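Arginyl-trna synthetase (Thermus thermophilus, PDB 1IQ0) probably attaches L-arginine to tRNA(Arg) at the expense of ATP, as a monomeric class I aminoacyl-tRNA synthetase. Local coordinates at residues A55-E69 / P73-A86. Numbering follows the deposited sequence.
Sequences AQELKDRLPLPEFVE and PVGGYLNFRLRTEA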
loop_
_atom_site.group_PDB
_atom_site.type_symbol
_atom_site.label_atom_id
_atom_site.label_comp_id
_atom_site.label_asym_id
_atom_site.label_seq_id
_atom_site.Cartn_x
_atom_site.Cartn_y
_atom_site.Cartn_z
ATOM N N ALA A 55 27.025 -5.369 -25.280
ATOM C CA ALA A 55 27.609 -4.917 -24.025
ATOM C C ALA A 55 28.902 -4.142 -24.289
ATOM O O ALA A 55 29.100 -3.048 -23.750
ATOM C CB ALA A 55 27.881 -6.111 -23.115
ATOM N N GLN A 56 29.775 -4.709 -25.119
ATOM C CA GLN A 56 31.039 -4.057 -25.454
ATOM C C GLN A 56 30.750 -2.748 -26.179
ATOM O O GLN A 56 31.444 -1.749 -25.989
ATOM C CB GLN A 56 31.889 -4.969 -26.343
ATOM C CG GLN A 56 33.218 -4.361 -26.770
ATOM C CD GLN A 56 34.115 -4.023 -25.592
ATOM O OE1 GLN A 56 34.491 -4.897 -24.812
ATOM N NE2 GLN A 56 34.464 -2.747 -25.460
ATOM N N GLU A 57 29.713 -2.771 -27.008
ATOM C CA GLU A 57 29.289 -1.602 -27.770
ATOM C C GLU A 57 28.869 -0.495 -26.809
ATOM O O GLU A 57 29.324 0.649 -26.916
ATOM C CB GLU A 57 28.110 -1.976 -28.677
ATOM C CG GLU A 57 27.417 -0.802 -29.356
ATOM C CD GLU A 57 28.296 -0.107 -30.374
ATOM O OE1 GLU A 57 28.750 -0.780 -31.322
ATOM O OE2 GLU A 57 28.528 1.112 -30.229
ATOM N N LEU A 58 27.995 -0.846 -25.871
ATOM C CA LEU A 58 27.501 0.103 -24.881
ATOM C C LEU A 58 28.662 0.680 -24.079
ATOM O O LEU A 58 28.705 1.877 -23.790
ATOM C CB LEU A 58 26.510 -0.588 -23.942
ATOM C CG LEU A 58 25.903 0.265 -22.824
ATOM C CD1 LEU A 58 25.238 1.499 -23.418
ATOM C CD2 LEU A 58 24.893 -0.566 -22.045
ATOM N N LYS A 59 29.603 -0.182 -23.723
ATOM C CA LYS A 59 30.769 0.236 -22.960
ATOM C C LYS A 59 31.556 1.293 -23.730
ATOM O O LYS A 59 32.066 2.248 -23.148
ATOM C CB LYS A 59 31.670 -0.968 -22.679
ATOM C CG LYS A 59 32.898 -0.648 -21.849
ATOM C CD LYS A 59 33.829 -1.847 -21.762
ATOM C CE LYS A 59 34.988 -1.578 -20.817
ATOM N NZ LYS A 59 35.675 -0.305 -21.153
ATOM N N ASP A 60 31.643 1.115 -25.043
ATOM C CA ASP A 60 32.382 2.031 -25.907
ATOM C C ASP A 60 31.803 3.444 -26.000
ATOM O O ASP A 60 32.548 4.419 -26.106
ATOM C CB ASP A 60 32.498 1.427 -27.309
ATOM C CG ASP A 60 33.288 0.131 -27.320
ATOM O OD1 ASP A 60 33.379 -0.502 -28.390
ATOM O OD2 ASP A 60 33.820 -0.256 -26.258
ATOM N N ARG A 61 30.480 3.559 -25.961
ATOM C CA ARG A 61 29.844 4.865 -26.055
ATOM C C ARG A 61 29.229 5.336 -24.746
ATOM O O ARG A 61 28.345 6.196 -24.748
ATOM C CB ARG A 61 28.760 4.846 -27.136
ATOM C CG ARG A 61 29.274 4.497 -28.517
ATOM C CD ARG A 61 28.184 4.635 -29.561
ATOM N NE ARG A 61 28.669 4.274 -30.889
ATOM C CZ ARG A 61 27.946 4.363 -32.000
ATOM N NH1 ARG A 61 26.698 4.806 -31.948
ATOM N NH2 ARG A 61 28.473 4.010 -33.164
ATOM N N LEU A 62 29.692 4.787 -23.626
ATOM C CA LEU A 62 29.148 5.178 -22.331
ATOM C C LEU A 62 30.091 6.015 -21.481
ATOM O O LEU A 62 31.094 5.514 -20.975
ATOM C CB LEU A 62 28.732 3.943 -21.532
ATOM C CG LEU A 62 28.199 4.226 -20.121
ATOM C CD1 LEU A 62 26.988 5.143 -20.191
ATOM C CD2 LEU A 62 27.830 2.919 -19.444
ATOM N N PRO A 63 29.785 7.311 -21.319
ATOM C CA PRO A 63 30.640 8.174 -20.504
ATOM C C PRO A 63 30.386 7.798 -19.043
ATOM O O PRO A 63 29.294 8.018 -18.513
ATOM C CB PRO A 63 30.143 9.573 -20.854
ATOM C CG PRO A 63 28.681 9.348 -21.079
ATOM C CD PRO A 63 28.659 8.071 -21.892
ATOM N N LEU A 64 31.394 7.218 -18.405
ATOM C CA LEU A 64 31.278 6.771 -17.020
ATOM C C LEU A 64 30.987 7.848 -15.987
ATOM O O LEU A 64 31.667 8.871 -15.934
ATOM C CB LEU A 64 32.553 6.030 -16.603
ATOM C CG LEU A 64 32.936 4.790 -17.420
ATOM C CD1 LEU A 64 34.261 4.234 -16.903
ATOM C CD2 LEU A 64 31.832 3.738 -17.327
ATOM N N PRO A 65 29.950 7.638 -15.157
ATOM C CA PRO A 65 29.643 8.638 -14.129
ATOM C C PRO A 65 30.876 8.619 -13.221
ATOM O O PRO A 65 31.560 7.592 -13.145
ATOM C CB PRO A 65 28.413 8.058 -13.439
ATOM C CG PRO A 65 27.735 7.290 -14.545
ATOM C CD PRO A 65 28.901 6.604 -15.225
ATOM N N GLU A 66 31.169 9.726 -12.541
ATOM C CA GLU A 66 32.354 9.785 -11.683
ATOM C C GLU A 66 32.394 8.744 -10.567
ATOM O O GLU A 66 33.458 8.475 -10.014
ATOM C CB GLU A 66 32.525 11.198 -11.087
ATOM C CG GLU A 66 31.435 11.665 -10.117
ATOM C CD GLU A 66 31.534 11.014 -8.743
ATOM O OE1 GLU A 66 32.656 10.928 -8.200
ATOM O OE2 GLU A 66 30.487 10.600 -8.199
ATOM N N PHE A 67 31.250 8.148 -10.239
ATOM C CA PHE A 67 31.218 7.155 -9.172
ATOM C C PHE A 67 31.488 5.734 -9.650
ATOM O O PHE A 67 31.566 4.809 -8.840
ATOM C CB PHE A 67 29.882 7.225 -8.409
ATOM C CG PHE A 67 28.660 7.073 -9.279
ATOM C CD1 PHE A 67 28.296 5.830 -9.785
ATOM C CD2 PHE A 67 27.866 8.178 -9.582
ATOM C CE1 PHE A 67 27.154 5.684 -10.583
ATOM C CE2 PHE A 67 26.723 8.046 -10.378
ATOM C CZ PHE A 67 26.368 6.793 -10.879
ATOM N N VAL A 68 31.647 5.557 -10.959
ATOM C CA VAL A 68 31.928 4.231 -11.512
ATOM C C VAL A 68 33.423 4.042 -11.763
ATOM O O VAL A 68 34.053 4.812 -12.493
ATOM C CB VAL A 68 31.159 3.983 -12.829
ATOM C CG1 VAL A 68 31.569 2.638 -13.431
ATOM C CG2 VAL A 68 29.658 3.989 -12.558
ATOM N N GLU A 69 33.980 3.008 -11.145
ATOM C CA GLU A 69 35.397 2.691 -11.263
ATOM C C GLU A 69 35.725 2.097 -12.628
ATOM O O GLU A 69 36.670 2.526 -13.290
ATOM C CB GLU A 69 35.790 1.692 -10.168
ATOM C CG GLU A 69 37.261 1.284 -10.145
ATOM C CD GLU A 69 38.119 2.220 -9.314
ATOM O OE1 GLU A 69 38.423 3.339 -9.779
ATOM O OE2 GLU A 69 38.483 1.833 -8.183
ATOM N N PRO A 73 32.192 -5.797 -19.670
ATOM C CA PRO A 73 31.219 -6.610 -20.409
ATOM C C PRO A 73 31.391 -8.061 -19.959
ATOM O O PRO A 73 32.447 -8.655 -20.169
ATOM C CB PRO A 73 31.636 -6.411 -21.863
ATOM C CG PRO A 73 32.274 -5.050 -21.856
ATOM C CD PRO A 73 33.097 -5.095 -20.594
ATOM N N VAL A 74 30.363 -8.629 -19.335
ATOM C CA VAL A 74 30.453 -10.005 -18.853
ATOM C C VAL A 74 29.350 -10.905 -19.395
ATOM O O VAL A 74 28.222 -10.884 -18.900
ATOM C CB VAL A 74 30.411 -10.057 -17.310
ATOM C CG1 VAL A 74 30.626 -11.481 -16.831
ATOM C CG2 VAL A 74 31.470 -9.135 -16.732
ATOM N N GLY A 75 29.692 -11.694 -20.410
ATOM C CA GLY A 75 28.749 -12.615 -21.021
ATOM C C GLY A 75 27.289 -12.196 -21.055
ATOM O O GLY A 75 26.460 -12.757 -20.336
ATOM N N GLY A 76 26.968 -11.214 -21.892
ATOM C CA GLY A 76 25.590 -10.764 -21.999
ATOM C C GLY A 76 25.259 -9.526 -21.189
ATOM O O GLY A 76 24.464 -8.688 -21.619
ATOM N N TYR A 77 25.860 -9.411 -20.011
ATOM C CA TYR A 77 25.626 -8.262 -19.145
ATOM C C TYR A 77 26.776 -7.277 -19.251
ATOM O O TYR A 77 27.857 -7.607 -19.740
ATOM C CB TYR A 77 25.536 -8.686 -17.669
ATOM C CG TYR A 77 24.367 -9.566 -17.279
ATOM C CD1 TYR A 77 24.343 -10.924 -17.599
ATOM C CD2 TYR A 77 23.294 -9.041 -16.558
ATOM C CE1 TYR A 77 23.277 -11.740 -17.202
ATOM C CE2 TYR A 77 22.224 -9.843 -16.160
ATOM C CZ TYR A 77 22.221 -11.188 -16.483
ATOM O OH TYR A 77 21.159 -11.972 -16.088
ATOM N N LEU A 78 26.526 -6.055 -18.802
ATOM C CA LEU A 78 27.564 -5.037 -18.740
ATOM C C LEU A 78 27.559 -4.690 -17.253
ATOM O O LEU A 78 26.607 -4.081 -16.753
ATOM C CB LEU A 78 27.226 -3.799 -19.574
ATOM C CG LEU A 78 28.264 -2.677 -19.375
ATOM C CD1 LEU A 78 29.675 -3.201 -19.657
ATOM C CD2 LEU A 78 27.949 -1.499 -20.278
ATOM N N ASN A 79 28.598 -5.117 -16.541
ATOM C CA ASN A 79 28.686 -4.864 -15.108
ATOM C C ASN A 79 29.489 -3.625 -14.764
ATOM O O ASN A 79 30.363 -3.201 -15.520
ATOM C CB ASN A 79 29.287 -6.070 -14.385
ATOM C CG ASN A 79 28.402 -7.293 -14.458
ATOM O OD1 ASN A 79 27.175 -7.190 -14.493
ATOM N ND2 ASN A 79 29.021 -8.462 -14.463
ATOM N N PHE A 80 29.185 -3.048 -13.607
ATOM C CA PHE A 80 29.875 -1.853 -13.161
ATOM C C PHE A 80 30.433 -2.003 -11.755
ATOM O O PHE A 80 29.717 -2.383 -10.822
ATOM C CB PHE A 80 28.931 -0.645 -13.187
ATOM C CG PHE A 80 28.276 -0.416 -14.513
ATOM C CD1 PHE A 80 27.146 -1.140 -14.879
ATOM C CD2 PHE A 80 28.800 0.514 -15.408
ATOM C CE1 PHE A 80 26.542 -0.942 -16.124
ATOM C CE2 PHE A 80 28.206 0.722 -16.655
ATOM C CZ PHE A 80 27.074 -0.008 -17.014
ATOM N N ARG A 81 31.717 -1.708 -11.609
ATOM C CA ARG A 81 32.357 -1.764 -10.310
ATOM C C ARG A 81 32.419 -0.307 -9.865
ATOM O O ARG A 81 32.944 0.541 -10.585
ATOM C CB ARG A 81 33.758 -2.373 -10.422
ATOM C CG ARG A 81 34.512 -2.477 -9.089
ATOM C CD ARG A 81 35.509 -3.633 -9.106
ATOM N NE ARG A 81 36.214 -3.726 -10.383
ATOM C CZ ARG A 81 37.162 -2.887 -10.786
ATOM N NH1 ARG A 81 37.539 -1.880 -10.009
ATOM N NH2 ARG A 81 37.717 -3.045 -11.981
ATOM N N LEU A 82 31.862 -0.020 -8.692
ATOM C CA LEU A 82 31.829 1.336 -8.171
ATOM C C LEU A 82 33.101 1.727 -7.437
ATOM O O LEU A 82 33.825 0.874 -6.928
ATOM C CB LEU A 82 30.633 1.499 -7.222
ATOM C CG LEU A 82 29.239 1.206 -7.803
ATOM C CD1 LEU A 82 28.178 1.446 -6.739
ATOM C CD2 LEU A 82 28.980 2.095 -9.023
ATOM N N ARG A 83 33.386 3.023 -7.399
ATOM C CA ARG A 83 34.548 3.487 -6.661
ATOM C C ARG A 83 34.106 3.401 -5.203
ATOM O O ARG A 83 33.080 3.966 -4.816
ATOM C CB ARG A 83 34.900 4.934 -7.016
ATOM C CG ARG A 83 35.376 5.140 -8.445
ATOM C CD ARG A 83 36.074 6.481 -8.574
ATOM N NE ARG A 83 35.272 7.556 -8.002
ATOM C CZ ARG A 83 35.703 8.801 -7.820
ATOM N NH1 ARG A 83 36.941 9.136 -8.168
ATOM N NH2 ARG A 83 34.896 9.708 -7.281
ATOM N N THR A 84 34.869 2.677 -4.400
ATOM C CA THR A 84 34.526 2.504 -2.996
ATOM C C THR A 84 34.194 3.811 -2.275
ATOM O O THR A 84 33.188 3.892 -1.575
ATOM C CB THR A 84 35.652 1.757 -2.280
ATOM O OG1 THR A 84 35.794 0.468 -2.893
ATOM C CG2 THR A 84 35.338 1.579 -0.791
ATOM N N GLU A 85 35.022 4.834 -2.466
ATOM C CA GLU A 85 34.794 6.125 -1.825
ATOM C C GLU A 85 33.436 6.719 -2.201
ATOM O O GLU A 85 32.669 7.139 -1.328
ATOM C CB GLU A 85 35.894 7.109 -2.214
ATOM C CG GLU A 85 35.714 8.488 -1.607
ATOM C CD GLU A 85 36.680 9.509 -2.176
ATOM O OE1 GLU A 85 36.657 10.669 -1.715
ATOM O OE2 GLU A 85 37.459 9.154 -3.088
ATOM N N ALA A 86 33.148 6.761 -3.501
ATOM C CA ALA A 86 31.888 7.311 -3.986
ATOM C C ALA A 86 30.725 6.489 -3.446
ATOM O O ALA A 86 29.689 7.033 -3.068
ATOM C CB ALA A 86 31.866 7.315 -5.517
HETATM O O HOH W 1 37.476 1.829 -5.664
#
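Pro73 meets helix 55-60 with its ring: CD lies 3.5 Å from CD of Lys59, whose chain, extended as far as CE, crosses the ring at about a right angle, while CB faces the methyl of Ala55. After the tight turn at Gly75 and Gly76, Leu78 points back at the same helix. A chi1 of 174° swings its CG away from the backbone N, and CD2 comes to rest 3.7 Å from CD2 of Leu58. Phe80 is met at its ring edge, where CD2 of Leu62 lies in the ring plane, 3.6 Å from CE2, and Val68 CG1 approaches CD2. From here the contact passes to backbone pairing. Arg81 O accepts the N-H of Glu69 at 2.7 Å, in the carbonyl plane though with a bent N-H...O angle of 134°. Val68 and Leu82 form an antiparallel non-hydrogen-bonded pair, and Leu82 CD2 touches Phe67 CD1 as the two side chains run side by side. Arg83, at the N-cap position of the next helix, sends its backbone N-H almost straight to Phe67 O (2.9 Å), and its NH2 makes a salt bridge to Glu66 OE1 (2.7 Å), the carboxylate and guanidinium planes nearly perpendicular. A water links Thr84 N to Glu69 OE2. Ala86 CB closes the contact against Phe67 CB at 3.5 Å. Hairpin 68-74/77-82 belongs to the N-terminal domain's four-stranded antiparallel sheet, with 68-74 outermost and 36-39 flanking 77-82; helix 55-60 packs against the hairpin, helix 84-92 follows it, and helix 3-15 packs on Leu58, Leu62 and Phe80.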